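PDB 1Y9K: IAA acetyltransferase, which probably acts as an N-acetyltransferase of the GNAT family, moving an acetyl group onto an amine of a substrate not yet established. Local coordinates for residues S47-Y52 with A68-L73. Sequence-based numbering, arbitrary orientation.
Sequences SVIGVY and AVAEHL
I49 and L73 meet at the open end of the hairpin formed by strands 48-56 and 61-69, and they illustrate how side-chain packing joins the last backbone bond there. L73 brings one methyl, CD1, against the branch point of I49, 3.6 Å from CG2 and only slightly farther from CB, and the two side chains run roughly perpendicular to each other. I49 keeps CG1 between its own backbone N and carbonyl carbon (chi1 47°), which leaves CG2 beside the N as the branch nearest L73 CD1. The methyl of A70 adds to this apolar group, its CB 4.1 Å from CB of I49. The chain turns through the 3-10 segment 71-73, L73 N bonding back to A70 O, and the side chain of L73 points toward the other strand.

Behind this cluster V51 and A68 form a hydrogen-bonded antiparallel pair with both bonds, V51 N to A68 O at 2.8 Å and A68 N to V51 O at 3.0 Å. Their side chains share one face of the sheet, CG1 of V51 lying 3.8 Å from CB of A68. At the non-hydrogen-bonded pair G50 and V69 the backbones close to a CA-CA distance of 4.3 Å, and G50 CA makes a CA-H...O contact with A68 O. Between I49 and A70 a single bond remains, A70 N to I49 O at 2.7 Å.

V69 O accepts a bond from Q74 NE2 as the chain heads for helix 78-92; in GNAT enzymes this strand-loop-helix probably cradles the acetyl-CoA pyrophosphate. On the other edge of strand 48-56, I49 and G50 both face A42 of strand 38-43 in a classic beta bulge. I78 of helix 78-92 touches both I49 and L73, while helix 17-23 packs on the V51 and A68 face through L19, L20 and A23.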
# COMPACT_ATOMS: atom_id res chain seq x y z
N SER A 47 14.32 -1.74 -14.06
CA SER A 47 12.87 -1.49 -14.15
C SER A 47 12.21 -1.14 -12.81
O SER A 47 12.75 -1.45 -11.75
CB SER A 47 12.15 -2.67 -14.82
OG SER A 47 12.01 -3.77 -13.93
N VAL A 48 11.05 -0.48 -12.89
CA VAL A 48 10.18 -0.25 -11.73
C VAL A 48 9.47 -1.53 -11.27
O VAL A 48 8.65 -2.10 -12.00
CB VAL A 48 9.14 0.86 -12.02
CG1 VAL A 48 8.11 0.96 -10.87
CG2 VAL A 48 9.84 2.20 -12.23
N ILE A 49 9.79 -1.98 -10.06
CA ILE A 49 9.34 -3.27 -9.54
C ILE A 49 8.55 -3.19 -8.21
O ILE A 49 8.08 -4.20 -7.67
CB ILE A 49 10.52 -4.28 -9.42
CG1 ILE A 49 11.75 -3.64 -8.74
CG2 ILE A 49 10.93 -4.80 -10.79
CD1 ILE A 49 11.61 -3.37 -7.26
N GLY A 50 8.40 -1.97 -7.69
CA GLY A 50 7.68 -1.71 -6.47
C GLY A 50 7.09 -0.31 -6.49
O GLY A 50 7.56 0.56 -7.23
N VAL A 51 6.05 -0.10 -5.70
CA VAL A 51 5.41 1.20 -5.62
C VAL A 51 4.67 1.32 -4.29
O VAL A 51 4.35 0.30 -3.68
CB VAL A 51 4.46 1.44 -6.83
CG1 VAL A 51 3.31 0.41 -6.87
CG2 VAL A 51 3.93 2.87 -6.85
N TYR A 52 4.47 2.56 -3.84
CA TYR A 52 3.49 2.88 -2.81
C TYR A 52 2.95 4.31 -3.00
O TYR A 52 3.62 5.17 -3.57
CB TYR A 52 4.04 2.64 -1.40
CG TYR A 52 5.04 3.67 -0.88
CD1 TYR A 52 4.61 4.90 -0.36
CD2 TYR A 52 6.41 3.40 -0.86
CE1 TYR A 52 5.52 5.84 0.14
CE2 TYR A 52 7.33 4.32 -0.36
CZ TYR A 52 6.87 5.54 0.13
OH TYR A 52 7.76 6.46 0.62
N ALA A 68 2.61 -2.15 -3.76
CA ALA A 68 2.69 -3.27 -4.69
C ALA A 68 4.12 -3.57 -5.05
O ALA A 68 4.93 -2.66 -5.20
CB ALA A 68 1.87 -2.99 -5.97
N VAL A 69 4.40 -4.87 -5.18
CA VAL A 69 5.69 -5.39 -5.60
C VAL A 69 5.42 -6.31 -6.80
O VAL A 69 4.39 -7.00 -6.83
CB VAL A 69 6.39 -6.16 -4.44
CG1 VAL A 69 7.67 -6.86 -4.91
CG2 VAL A 69 6.71 -5.20 -3.28
N ALA A 70 6.32 -6.30 -7.78
CA ALA A 70 6.21 -7.17 -8.95
C ALA A 70 6.07 -8.61 -8.48
O ALA A 70 6.77 -9.03 -7.56
CB ALA A 70 7.42 -7.00 -9.88
N GLU A 71 5.15 -9.34 -9.12
CA GLU A 71 4.80 -10.71 -8.72
C GLU A 71 6.01 -11.64 -8.59
O GLU A 71 6.14 -12.34 -7.60
CB GLU A 71 3.78 -11.33 -9.69
CG GLU A 71 2.33 -10.85 -9.51
CD GLU A 71 1.45 -11.06 -10.76
OE1 GLU A 71 1.79 -10.52 -11.86
OE2 GLU A 71 0.41 -11.75 -10.63
N HIS A 72 6.89 -11.61 -9.59
CA HIS A 72 8.05 -12.50 -9.63
C HIS A 72 9.13 -12.16 -8.59
O HIS A 72 10.05 -12.96 -8.35
CB HIS A 72 8.65 -12.53 -11.04
CG HIS A 72 9.34 -11.26 -11.44
ND1 HIS A 72 8.65 -10.09 -11.69
CD2 HIS A 72 10.64 -10.98 -11.66
CE1 HIS A 72 9.51 -9.14 -12.04
NE2 HIS A 72 10.73 -9.66 -12.03
N LEU A 73 9.02 -10.98 -7.97
CA LEU A 73 10.02 -10.52 -7.01
C LEU A 73 9.52 -10.51 -5.56
O LEU A 73 10.26 -10.10 -4.67
CB LEU A 73 10.53 -9.13 -7.39
CG LEU A 73 11.31 -8.94 -8.69
CD1 LEU A 73 11.94 -7.57 -8.70
CD2 LEU A 73 12.39 -10.02 -8.87